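Local coordinates for putative exported protein (Bacteroides fragilis, PDB 4RAA), which is of unknown function but folds as a six-bladed beta-propeller of the YWTD superfamily and is probably exported from the cytoplasm, at residues Y158-V161 with D167-D170; V196-P201 with Y207-S212; L45-N50 with P185-Y190; Y257-E260 with D265-V268. All blocks are in the same frame, centred on the assembly; numbering follows the deposited sequence.

Contact 1 (Y158-V161 with D167-D170); sequences YFVV and DIID
Val-161 forms an antiparallel hydrogen-bonded pair with Asp-170, CA to CA 5.3 Å, using both its N-H and its carbonyl, although the short strand segments 159-161 and 168-170 run at 108° to each other. The N-H of Val-161 donates to Asp-170 O, N to O 2.8 Å, almost in line with that carbonyl. In return, Val-161 O takes two N-H groups, Ile-169 N at 2.7 Å in the carbonyl plane and Asp-170 N at 3.2 Å, tilted from it. Two residues facing one in this way make a classic beta bulge, and the helix-like backbone of Ile-169 (phi -91°, psi -56°) is what brings both amides round to the same oxygen. The bulge lies in the hairpin of strands 157-162 and 168-174, the outer pair of a four-stranded propeller blade. The closest apolar approach is between two methyl groups: Val-160 CG2 meets Ile-168 CG2 at 3.4 Å, the two side chains crossing at about a right angle. The same Val-160 CG2 lies 3.6 Å from Asp-170 O. The carboxylate of Asp-170 turns away to a salt bridge with Lys-172, while that of Asp-167 pairs with Arg-126 of the second subunit.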
loop_
_atom_site.group_PDB
_atom_site.type_symbol
_atom_site.label_atom_id
_atom_site.label_comp_id
_atom_site.label_asym_id
_atom_site.label_seq_id
_atom_site.Cartn_x
_atom_site.Cartn_y
_atom_site.Cartn_z
ATOM N N TYR A 158 -6.684 -23.046 -1.179
ATOM C CA TYR A 158 -6.360 -22.832 0.243
ATOM C C TYR A 158 -5.367 -21.677 0.451
ATOM O O TYR A 158 -5.532 -20.896 1.393
ATOM C CB TYR A 158 -5.841 -24.115 0.906
ATOM C CG TYR A 158 -6.923 -25.058 1.384
ATOM C CD1 TYR A 158 -7.707 -24.727 2.484
ATOM C CD2 TYR A 158 -7.128 -26.305 0.785
ATOM C CE1 TYR A 158 -8.696 -25.581 2.948
ATOM C CE2 TYR A 158 -8.106 -27.181 1.255
ATOM C CZ TYR A 158 -8.891 -26.812 2.336
ATOM O OH TYR A 158 -9.871 -27.653 2.815
ATOM N N PHE A 159 -4.355 -21.580 -0.424
ATOM C CA PHE A 159 -3.299 -20.539 -0.360
ATOM C C PHE A 159 -3.073 -19.879 -1.711
ATOM O O PHE A 159 -3.522 -20.380 -2.742
ATOM C CB PHE A 159 -1.965 -21.143 0.093
ATOM C CG PHE A 159 -2.066 -21.968 1.342
ATOM C CD1 PHE A 159 -1.924 -21.381 2.596
ATOM C CD2 PHE A 159 -2.307 -23.344 1.264
ATOM C CE1 PHE A 159 -2.029 -22.146 3.749
ATOM C CE2 PHE A 159 -2.404 -24.116 2.409
ATOM C CZ PHE A 159 -2.273 -23.513 3.651
ATOM N N VAL A 160 -2.342 -18.769 -1.688
ATOM C CA VAL A 160 -2.008 -18.007 -2.902
ATOM C C VAL A 160 -0.647 -17.323 -2.756
ATOM O O VAL A 160 -0.339 -16.791 -1.699
ATOM C CB VAL A 160 -3.121 -16.975 -3.254
ATOM C CG1 VAL A 160 -3.326 -15.947 -2.151
ATOM C CG2 VAL A 160 -2.846 -16.278 -4.586
ATOM N N VAL A 161 0.151 -17.341 -3.825
ATOM C CA VAL A 161 1.466 -16.705 -3.829
ATOM C C VAL A 161 1.370 -15.413 -4.628
ATOM O O VAL A 161 0.889 -15.436 -5.758
ATOM C CB VAL A 161 2.540 -17.633 -4.411
ATOM C CG1 VAL A 161 3.909 -16.941 -4.423
ATOM C CG2 VAL A 161 2.582 -18.932 -3.607
ATOM N N ASP A 167 0.101 -8.540 -6.304
ATOM C CA ASP A 167 -0.503 -9.117 -7.520
ATOM C C ASP A 167 -0.288 -10.637 -7.444
ATOM O O ASP A 167 0.808 -11.089 -7.104
ATOM C CB ASP A 167 0.117 -8.536 -8.796
ATOM C CG ASP A 167 -0.166 -7.044 -8.972
ATOM O OD1 ASP A 167 -1.181 -6.532 -8.442
ATOM O OD2 ASP A 167 0.633 -6.381 -9.667
ATOM N N ILE A 168 -1.335 -11.406 -7.753
ATOM C CA ILE A 168 -1.316 -12.872 -7.628
ATOM C C ILE A 168 -0.424 -13.505 -8.684
ATOM O O ILE A 168 -0.631 -13.257 -9.870
ATOM C CB ILE A 168 -2.756 -13.480 -7.710
ATOM C CG1 ILE A 168 -3.609 -12.986 -6.525
ATOM C CG2 ILE A 168 -2.720 -15.019 -7.747
ATOM C CD1 ILE A 168 -5.095 -13.281 -6.619
ATOM N N ILE A 169 0.548 -14.320 -8.248
ATOM C CA ILE A 169 1.452 -15.056 -9.158
ATOM C C ILE A 169 0.833 -16.422 -9.456
ATOM O O ILE A 169 0.651 -16.762 -10.626
ATOM C CB ILE A 169 2.888 -15.206 -8.598
ATOM C CG1 ILE A 169 3.524 -13.816 -8.441
ATOM C CG2 ILE A 169 3.750 -16.076 -9.528
ATOM C CD1 ILE A 169 4.869 -13.802 -7.738
ATOM N N ASP A 170 0.535 -17.199 -8.408
ATOM C CA ASP A 170 -0.110 -18.513 -8.572
ATOM C C ASP A 170 -0.951 -18.908 -7.359
ATOM O O ASP A 170 -0.617 -18.562 -6.230
ATOM C CB ASP A 170 0.945 -19.598 -8.860
ATOM C CG ASP A 170 0.349 -20.902 -9.442
ATOM O OD1 ASP A 170 -0.824 -20.959 -9.872
ATOM O OD2 ASP A 170 1.096 -21.892 -9.499
#

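Contact 2 (V196-P201 with Y207-S212); sequences VFAYTP and YRVGTS
The Phe-197 ring rests against the aliphatic part of Arg-208: CG of Arg-208 lies 4.1 Å from the ring centroid in an off-centre CH-pi contact, and Arg-208 CB approaches Phe-197 CE2 obliquely at 3.5 Å. At the edge of the Tyr-207 ring, near its plane, sits Ala-198 O, 4.0 Å from Tyr-207 CD1. With chi1 of Arg-208 at -171°, CG points away from its own backbone N and reaches the phenyl ring; a bend at chi3 then carries the guanidinium off to a salt bridge with Glu-213, its plane steeply inclined to the ring. The hydroxyl of Tyr-207 likewise finds its partner elsewhere, in Asp-203. Beneath these groups the backbones pair antiparallel. Phe-197 and Arg-208 form a non-hydrogen-bonded pair, whereas Ala-198 and Tyr-207 form a hydrogen-bonded one, with Ala-198 N to Tyr-207 O at 2.9 Å and Tyr-207 N to Ala-198 O at 3.0 Å. A further bond joins Val-209 N to Val-196 O at 2.8 Å. On the face bearing Ala-198, its CB meets Val-209 CG2 at 3.9 Å. This hairpin forms the middle of its propeller blade: strand 189-192 flanks 195-200, strand 213-222 flanks 203-210, and Phe-159 of the preceding blade packs on Ala-198.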
loop_
_atom_site.group_PDB
_atom_site.type_symbol
_atom_site.label_atom_id
_atom_site.label_comp_id
_atom_site.label_asym_id
_atom_site.label_seq_id
_atom_site.Cartn_x
_atom_site.Cartn_y
_atom_site.Cartn_z
ATOM N N VAL A 196 9.355 -22.710 3.422
ATOM C CA VAL A 196 8.046 -22.382 3.950
ATOM C C VAL A 196 7.151 -23.604 3.745
ATOM O O VAL A 196 7.116 -24.184 2.668
ATOM C CB VAL A 196 7.458 -21.148 3.245
ATOM C CG1 VAL A 196 6.216 -20.651 3.984
ATOM C CG2 VAL A 196 8.505 -20.039 3.179
ATOM N N PHE A 197 6.433 -23.978 4.797
ATOM C CA PHE A 197 5.542 -25.131 4.785
ATOM C C PHE A 197 4.124 -24.690 5.092
ATOM O O PHE A 197 3.923 -23.641 5.699
ATOM C CB PHE A 197 6.027 -26.161 5.794
ATOM C CG PHE A 197 7.395 -26.686 5.493
ATOM C CD1 PHE A 197 8.528 -25.960 5.860
ATOM C CD2 PHE A 197 7.561 -27.896 4.825
ATOM C CE1 PHE A 197 9.803 -26.432 5.566
ATOM C CE2 PHE A 197 8.835 -28.375 4.528
ATOM C CZ PHE A 197 9.958 -27.644 4.901
ATOM N N ALA A 198 3.153 -25.490 4.659
ATOM C CA ALA A 198 1.726 -25.184 4.853
ATOM C C ALA A 198 0.879 -26.452 4.975
ATOM O O ALA A 198 1.314 -27.529 4.548
ATOM C CB ALA A 198 1.218 -24.301 3.717
ATOM N N TYR A 199 -0.311 -26.319 5.570
ATOM C CA TYR A 199 -1.235 -27.452 5.751
ATOM C C TYR A 199 -2.685 -27.030 5.987
ATOM O O TYR A 199 -2.946 -25.905 6.422
ATOM C CB TYR A 199 -0.760 -28.361 6.888
ATOM C CG TYR A 199 -0.677 -27.700 8.241
ATOM C CD1 TYR A 199 0.472 -27.018 8.644
ATOM C CD2 TYR A 199 -1.751 -27.767 9.137
ATOM C CE1 TYR A 199 0.541 -26.411 9.899
ATOM C CE2 TYR A 199 -1.696 -27.163 10.392
ATOM C CZ TYR A 199 -0.549 -26.491 10.771
ATOM O OH TYR A 199 -0.509 -25.910 12.007
ATOM N N THR A 200 -3.605 -27.966 5.731
ATOM C CA THR A 200 -5.054 -27.731 5.814
ATOM C C THR A 200 -5.724 -28.639 6.845
ATOM O O THR A 200 -5.157 -29.674 7.210
ATOM C CB THR A 200 -5.716 -27.952 4.444
ATOM O OG1 THR A 200 -5.578 -29.317 4.055
ATOM C CG2 THR A 200 -5.086 -27.054 3.385
ATOM N N PRO A 201 -6.942 -28.270 7.303
ATOM C CA PRO A 201 -7.569 -29.110 8.333
ATOM C C PRO A 201 -8.048 -30.495 7.919
ATOM O O PRO A 201 -8.243 -31.310 8.822
ATOM C CB PRO A 201 -8.765 -28.266 8.822
ATOM C CG PRO A 201 -8.669 -26.951 8.121
ATOM C CD PRO A 201 -7.834 -27.163 6.903
ATOM N N TYR A 207 3.007 -29.663 3.325
ATOM C CA TYR A 207 3.592 -29.387 2.015
ATOM C C TYR A 207 4.611 -28.266 2.118
ATOM O O TYR A 207 4.363 -27.284 2.789
ATOM C CB TYR A 207 2.495 -28.979 1.019
ATOM C CG TYR A 207 1.414 -30.019 0.803
ATOM C CD1 TYR A 207 0.277 -30.055 1.623
ATOM C CD2 TYR A 207 1.516 -30.969 -0.226
ATOM C CE1 TYR A 207 -0.721 -31.004 1.431
ATOM C CE2 TYR A 207 0.522 -31.924 -0.426
ATOM C CZ TYR A 207 -0.590 -31.936 0.401
ATOM O OH TYR A 207 -1.564 -32.868 0.216
ATOM N N ARG A 208 5.756 -28.436 1.458
ATOM C CA ARG A 208 6.792 -27.403 1.351
ATOM C C ARG A 208 6.314 -26.589 0.159
ATOM O O ARG A 208 6.206 -27.140 -0.931
ATOM C CB ARG A 208 8.150 -28.043 1.065
ATOM C CG ARG A 208 9.353 -27.112 1.141
ATOM C CD ARG A 208 10.594 -27.841 0.646
ATOM N NE ARG A 208 10.606 -27.885 -0.811
ATOM C CZ ARG A 208 11.227 -28.795 -1.577
ATOM N NH1 ARG A 208 11.893 -29.843 -1.066
ATOM N NH2 ARG A 208 11.145 -28.671 -2.902
ATOM N N VAL A 209 5.978 -25.316 0.370
ATOM C CA VAL A 209 5.428 -24.450 -0.693
ATOM C C VAL A 209 6.404 -23.372 -1.141
ATOM O O VAL A 209 6.829 -22.556 -0.328
ATOM C CB VAL A 209 4.131 -23.728 -0.246
ATOM C CG1 VAL A 209 3.548 -22.884 -1.396
ATOM C CG2 VAL A 209 3.105 -24.733 0.287
ATOM N N GLY A 210 6.726 -23.380 -2.436
ATOM C CA GLY A 210 7.552 -22.351 -3.091
ATOM C C GLY A 210 6.690 -21.647 -4.133
ATOM O O GLY A 210 5.489 -21.923 -4.232
ATOM N N THR A 211 7.286 -20.745 -4.910
ATOM C CA THR A 211 6.551 -20.025 -5.964
ATOM C C THR A 211 6.017 -20.967 -7.066
ATOM O O THR A 211 4.878 -20.799 -7.494
ATOM C CB THR A 211 7.394 -18.873 -6.568
ATOM O OG1 THR A 211 7.752 -17.959 -5.529
ATOM C CG2 THR A 211 6.627 -18.107 -7.649
ATOM N N SER A 212 6.820 -21.954 -7.489
ATOM C CA SER A 212 6.438 -22.929 -8.544
ATOM C C SER A 212 6.503 -24.383 -8.070
ATOM O O SER A 212 6.886 -25.266 -8.849
ATOM C CB SER A 212 7.348 -22.757 -9.754
ATOM O OG SER A 212 7.370 -21.411 -10.151
#

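Contact 3 (L45-N50 with P185-Y190); sequences LIRELN and PSQMIY
Gln-187, which meets both Leu-45 and Arg-47, has its amide held at both ends: NE2 donates to the backbone Ile-189 O at 3.2 Å, and OE1 is hydrogen-bonded to Ser-91 OG. A bend at chi2 (77°) brings NE2 to the carbonyl of Ile-189, two residues on. These two bonds fix the rotation of the amide, so that its nitrogen and not its oxygen faces the arginine. Gln-187 NE2 lies at the edge of the Arg-47 guanidinium, in its plane and 3.6 Å from NH2, but the two are both donors and form no bond. The amide and guanidinium planes stand 82° apart, and the side chains come from opposite directions. Arg-47 NH2 is 4.2 Å from Ile-189 O, a donor and an acceptor, but too far apart for a bond. The partial negative charge of that carbonyl may nonetheless favour the cation. Leu-45 supplies the apolar part. Its CD1 lies 3.6 Å above one face of the guanidinium of Arg-47, displaced toward the rim, while its other methyl, CD2, is 3.9 Å from Gln-187 OE1. The contact lies close to the centre of the six-bladed propeller, where edge strands of separate blades converge: strand 45-49, with Phe-92 of strand 85-94 packing on Leu-45 and Arg-47, and strand 189-192, which 185-190 leads into, beside 195-200.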
loop_
_atom_site.group_PDB
_atom_site.type_symbol
_atom_site.label_atom_id
_atom_site.label_comp_id
_atom_site.label_asym_id
_atom_site.label_seq_id
_atom_site.Cartn_x
_atom_site.Cartn_y
_atom_site.Cartn_z
ATOM N N LEU A 45 1.013 -15.976 19.268
ATOM C CA LEU A 45 2.112 -16.252 18.337
ATOM C C LEU A 45 3.413 -15.672 18.883
ATOM O O LEU A 45 3.386 -14.628 19.532
ATOM C CB LEU A 45 1.760 -15.627 16.981
ATOM C CG LEU A 45 2.731 -15.637 15.790
ATOM C CD1 LEU A 45 3.145 -17.045 15.357
ATOM C CD2 LEU A 45 2.102 -14.886 14.617
ATOM N N ILE A 46 4.536 -16.343 18.615
ATOM C CA ILE A 46 5.860 -15.899 19.078
ATOM C C ILE A 46 6.960 -16.144 18.028
ATOM O O ILE A 46 6.976 -17.190 17.402
ATOM C CB ILE A 46 6.207 -16.535 20.446
ATOM C CG1 ILE A 46 7.437 -15.869 21.078
ATOM C CG2 ILE A 46 6.401 -18.047 20.341
ATOM C CD1 ILE A 46 7.666 -16.282 22.517
ATOM N N ARG A 47 7.851 -15.157 17.850
ATOM C CA ARG A 47 8.962 -15.200 16.893
ATOM C C ARG A 47 10.222 -14.564 17.482
ATOM O O ARG A 47 10.122 -13.584 18.216
ATOM C CB ARG A 47 8.611 -14.418 15.612
ATOM C CG ARG A 47 7.399 -14.896 14.817
ATOM C CD ARG A 47 7.579 -16.298 14.264
ATOM N NE ARG A 47 6.471 -16.713 13.390
ATOM C CZ ARG A 47 6.181 -17.974 13.020
ATOM N NH1 ARG A 47 6.876 -19.029 13.477
ATOM N NH2 ARG A 47 5.146 -18.197 12.194
ATOM N N GLU A 48 11.393 -15.119 17.142
ATOM C CA GLU A 48 12.691 -14.562 17.553
ATOM C C GLU A 48 13.055 -13.419 16.610
ATOM O O GLU A 48 12.677 -13.438 15.446
ATOM C CB GLU A 48 13.834 -15.591 17.467
ATOM C CG GLU A 48 13.731 -16.835 18.342
ATOM C CD GLU A 48 15.032 -17.651 18.349
ATOM O OE1 GLU A 48 16.074 -17.134 18.814
ATOM O OE2 GLU A 48 15.018 -18.823 17.914
ATOM N N LEU A 49 13.807 -12.443 17.114
ATOM C CA LEU A 49 14.310 -11.309 16.312
ATOM C C LEU A 49 15.448 -10.658 17.088
ATOM O O LEU A 49 15.193 -9.938 18.065
ATOM C CB LEU A 49 13.203 -10.294 16.008
ATOM C CG LEU A 49 13.607 -9.021 15.248
ATOM C CD1 LEU A 49 14.203 -9.365 13.889
ATOM C CD2 LEU A 49 12.419 -8.080 15.113
ATOM N N ASN A 50 16.686 -10.911 16.643
ATOM C CA ASN A 50 17.910 -10.463 17.330
ATOM C C ASN A 50 17.875 -11.222 18.681
ATOM O O ASN A 50 17.655 -12.440 18.654
ATOM C CB ASN A 50 17.990 -8.920 17.429
ATOM C CG ASN A 50 17.655 -8.218 16.112
ATOM O OD1 ASN A 50 17.008 -7.171 16.117
ATOM N ND2 ASN A 50 18.059 -8.807 14.984
ATOM N N PRO A 185 -6.154 -24.375 12.992
ATOM C CA PRO A 185 -5.553 -23.202 13.657
ATOM C C PRO A 185 -5.581 -21.984 12.752
ATOM O O PRO A 185 -5.771 -22.123 11.539
ATOM C CB PRO A 185 -4.112 -23.631 13.898
ATOM C CG PRO A 185 -3.834 -24.572 12.782
ATOM C CD PRO A 185 -5.117 -25.320 12.546
ATOM N N SER A 186 -5.403 -20.808 13.346
ATOM C CA SER A 186 -5.401 -19.537 12.598
ATOM C C SER A 186 -4.109 -19.349 11.794
ATOM O O SER A 186 -4.146 -18.792 10.701
ATOM C CB SER A 186 -5.620 -18.357 13.540
ATOM O OG SER A 186 -4.624 -18.349 14.533
ATOM N N GLN A 187 -2.985 -19.796 12.361
ATOM C CA GLN A 187 -1.655 -19.766 11.723
ATOM C C GLN A 187 -1.368 -21.208 11.230
ATOM O O GLN A 187 -1.101 -22.099 12.039
ATOM C CB GLN A 187 -0.605 -19.296 12.755
ATOM C CG GLN A 187 0.814 -19.054 12.252
ATOM C CD GLN A 187 0.987 -17.756 11.496
ATOM O OE1 GLN A 187 0.257 -16.787 11.719
ATOM N NE2 GLN A 187 1.984 -17.720 10.609
HETATM N N MSE A 188 -1.404 -21.422 9.915
HETATM C CA MSE A 188 -1.185 -22.760 9.287
HETATM C C MSE A 188 -0.116 -22.705 8.212
HETATM O O MSE A 188 -0.140 -23.455 7.227
HETATM C CB MSE A 188 -2.524 -23.377 8.844
HETATM C CG MSE A 188 -3.158 -22.928 7.511
HETATM SE SE MSE A 188 -3.377 -20.981 7.385
HETATM C CE MSE A 188 -5.059 -20.822 8.386
ATOM N N ILE A 189 0.848 -21.811 8.429
ATOM C CA ILE A 189 1.991 -21.601 7.556
ATOM C C ILE A 189 3.172 -21.334 8.486
ATOM O O ILE A 189 3.026 -20.551 9.451
ATOM C CB ILE A 189 1.824 -20.365 6.648
ATOM C CG1 ILE A 189 0.423 -20.287 6.033
ATOM C CG2 ILE A 189 2.868 -20.384 5.537
ATOM C CD1 ILE A 189 0.225 -19.070 5.151
ATOM N N TYR A 190 4.314 -21.973 8.210
ATOM C CA TYR A 190 5.536 -21.787 9.011
ATOM C C TYR A 190 6.826 -22.021 8.219
ATOM O O TYR A 190 6.803 -22.547 7.090
ATOM C CB TYR A 190 5.503 -22.667 10.277
ATOM C CG TYR A 190 5.493 -24.169 10.051
ATOM C CD1 TYR A 190 6.676 -24.852 9.759
ATOM C CD2 TYR A 190 4.309 -24.924 10.181
ATOM C CE1 TYR A 190 6.693 -26.224 9.558
ATOM C CE2 TYR A 190 4.317 -26.311 9.988
ATOM C CZ TYR A 190 5.523 -26.952 9.678
ATOM O OH TYR A 190 5.602 -28.305 9.475
#

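Contact 4 (Y257-E260 with D265-V268); sequences YCVE and DLFV
Strand segments 257-260 and 265-268 run antiparallel, their axes at 163° and 5.0 Å apart at the closest. Glu-260 and Phe-267 make the hydrogen-bonded pair, each amide nearly in line with the opposite carbonyl: Glu-260 N to Phe-267 O is 3.1 Å and Phe-267 N to Glu-260 O is 3.0 Å. The next pair, Val-259 with Val-268, is non-hydrogen-bonded and brings the CA atoms to 4.7 Å, with CA-H...O contacts such as Val-268 CA to Cys-258 O at 3.4 Å. On the face carrying these two valines, the side chains lie side by side and point the same way, Val-259 CG2 being 4.2 Å from Val-268 CG1. The other methyl of Val-259, CG1, anti to the backbone N (chi1 -178°), reaches across to Leu-266 CD2 at 3.9 Å. Val-268 CG1 also approaches the Tyr-257 ring obliquely, 4.3 Å from CD2, and the hydroxyl of that tyrosine can give its one proton to the backbone oxygen of Thr-200 or Asp-203, or share it. Ile-206 packs on Val-259 and Phe-220 on Leu-266, both from the preceding blade. On the opposite face, the ring of Phe-267 stacks with His-317. The hairpin supplies the first two strands of a four-stranded antiparallel sheet, the blade of a beta-propeller, with its valine face packed on the preceding blade.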
loop_
_atom_site.group_PDB
_atom_site.type_symbol
_atom_site.label_atom_id
_atom_site.label_comp_id
_atom_site.label_asym_id
_atom_site.label_seq_id
_atom_site.Cartn_x
_atom_site.Cartn_y
_atom_site.Cartn_z
ATOM N N TYR A 257 -6.286 -29.919 14.500
ATOM C CA TYR A 257 -4.873 -30.310 14.646
ATOM C C TYR A 257 -3.949 -29.179 14.231
ATOM O O TYR A 257 -4.208 -28.548 13.210
ATOM C CB TYR A 257 -4.515 -31.617 13.892
ATOM C CG TYR A 257 -4.136 -31.492 12.422
ATOM C CD1 TYR A 257 -5.114 -31.444 11.415
ATOM C CD2 TYR A 257 -2.781 -31.430 12.034
ATOM C CE1 TYR A 257 -4.751 -31.329 10.068
ATOM C CE2 TYR A 257 -2.410 -31.320 10.694
ATOM C CZ TYR A 257 -3.395 -31.274 9.717
ATOM O OH TYR A 257 -3.031 -31.176 8.417
ATOM N N CYS A 258 -2.923 -28.904 15.049
ATOM C CA CYS A 258 -1.918 -27.880 14.731
ATOM C C CYS A 258 -0.547 -28.551 14.733
ATOM O O CYS A 258 -0.344 -29.546 15.417
ATOM C CB CYS A 258 -1.981 -26.697 15.708
ATOM S SG CYS A 258 -1.255 -26.964 17.334
ATOM N N VAL A 259 0.378 -28.014 13.946
ATOM C CA VAL A 259 1.736 -28.559 13.832
ATOM C C VAL A 259 2.773 -27.450 14.014
ATOM O O VAL A 259 2.624 -26.337 13.463
ATOM C CB VAL A 259 2.012 -29.229 12.451
ATOM C CG1 VAL A 259 3.424 -29.827 12.402
ATOM C CG2 VAL A 259 0.972 -30.302 12.129
ATOM N N GLU A 260 3.785 -27.782 14.818
ATOM C CA GLU A 260 4.948 -26.913 15.017
ATOM C C GLU A 260 6.170 -27.788 14.753
ATOM O O GLU A 260 6.286 -28.905 15.258
ATOM C CB GLU A 260 4.980 -26.247 16.394
ATOM C CG GLU A 260 6.197 -25.338 16.611
ATOM C CD GLU A 260 6.497 -24.388 15.443
ATOM O OE1 GLU A 260 5.553 -23.848 14.813
ATOM O OE2 GLU A 260 7.697 -24.157 15.168
ATOM N N ASP A 265 12.797 -31.854 16.084
ATOM C CA ASP A 265 11.511 -32.492 16.388
ATOM C C ASP A 265 10.297 -31.875 15.683
ATOM O O ASP A 265 10.417 -30.891 14.944
ATOM C CB ASP A 265 11.309 -32.521 17.914
ATOM C CG ASP A 265 11.138 -31.137 18.540
ATOM O OD1 ASP A 265 10.793 -30.164 17.835
ATOM O OD2 ASP A 265 11.325 -31.033 19.776
ATOM N N LEU A 266 9.134 -32.473 15.930
ATOM C CA LEU A 266 7.873 -32.039 15.347
ATOM C C LEU A 266 6.728 -32.448 16.289
ATOM O O LEU A 266 6.525 -33.634 16.535
ATOM C CB LEU A 266 7.749 -32.674 13.956
ATOM C CG LEU A 266 6.581 -32.396 13.003
ATOM C CD1 LEU A 266 6.977 -32.802 11.589
ATOM C CD2 LEU A 266 5.296 -33.102 13.419
ATOM N N PHE A 267 6.022 -31.449 16.822
ATOM C CA PHE A 267 4.899 -31.638 17.768
ATOM C C PHE A 267 3.589 -31.445 17.022
ATOM O O PHE A 267 3.467 -30.511 16.213
ATOM C CB PHE A 267 4.951 -30.609 18.904
ATOM C CG PHE A 267 5.969 -30.888 19.984
ATOM C CD1 PHE A 267 7.148 -31.619 19.766
ATOM C CD2 PHE A 267 5.788 -30.300 21.236
ATOM C CE1 PHE A 267 8.058 -31.821 20.797
ATOM C CE2 PHE A 267 6.709 -30.487 22.261
ATOM C CZ PHE A 267 7.845 -31.250 22.043
ATOM N N VAL A 268 2.616 -32.309 17.316
ATOM C CA VAL A 268 1.299 -32.273 16.684
ATOM C C VAL A 268 0.210 -32.285 17.760
ATOM O O VAL A 268 -0.062 -33.332 18.342
ATOM C CB VAL A 268 1.084 -33.479 15.725
ATOM C CG1 VAL A 268 -0.143 -33.247 14.844
ATOM C CG2 VAL A 268 2.312 -33.718 14.853
#

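From the N terminus, strand 45-49 opens contact 3, which closes only at 185-190 after 134 intervening residues and brings two distant blades together near the centre. Contact 1 is nested within that long loop and closes a short hairpin toward the rim. Contacts 2 and 4 follow in series, each closing a hairpin of its own, and none of the four cross. Within one blade, Phe-197 N of contact 2 probably bonds Tyr-190 O of contact 3. Between blades, Tyr-158 of contact 1 packs on Thr-200 of contact 2, and the Tyr-199 hydroxyl of contact 2 probably bonds Val-259 N of contact 4. Contacts 1 and 4 do not touch.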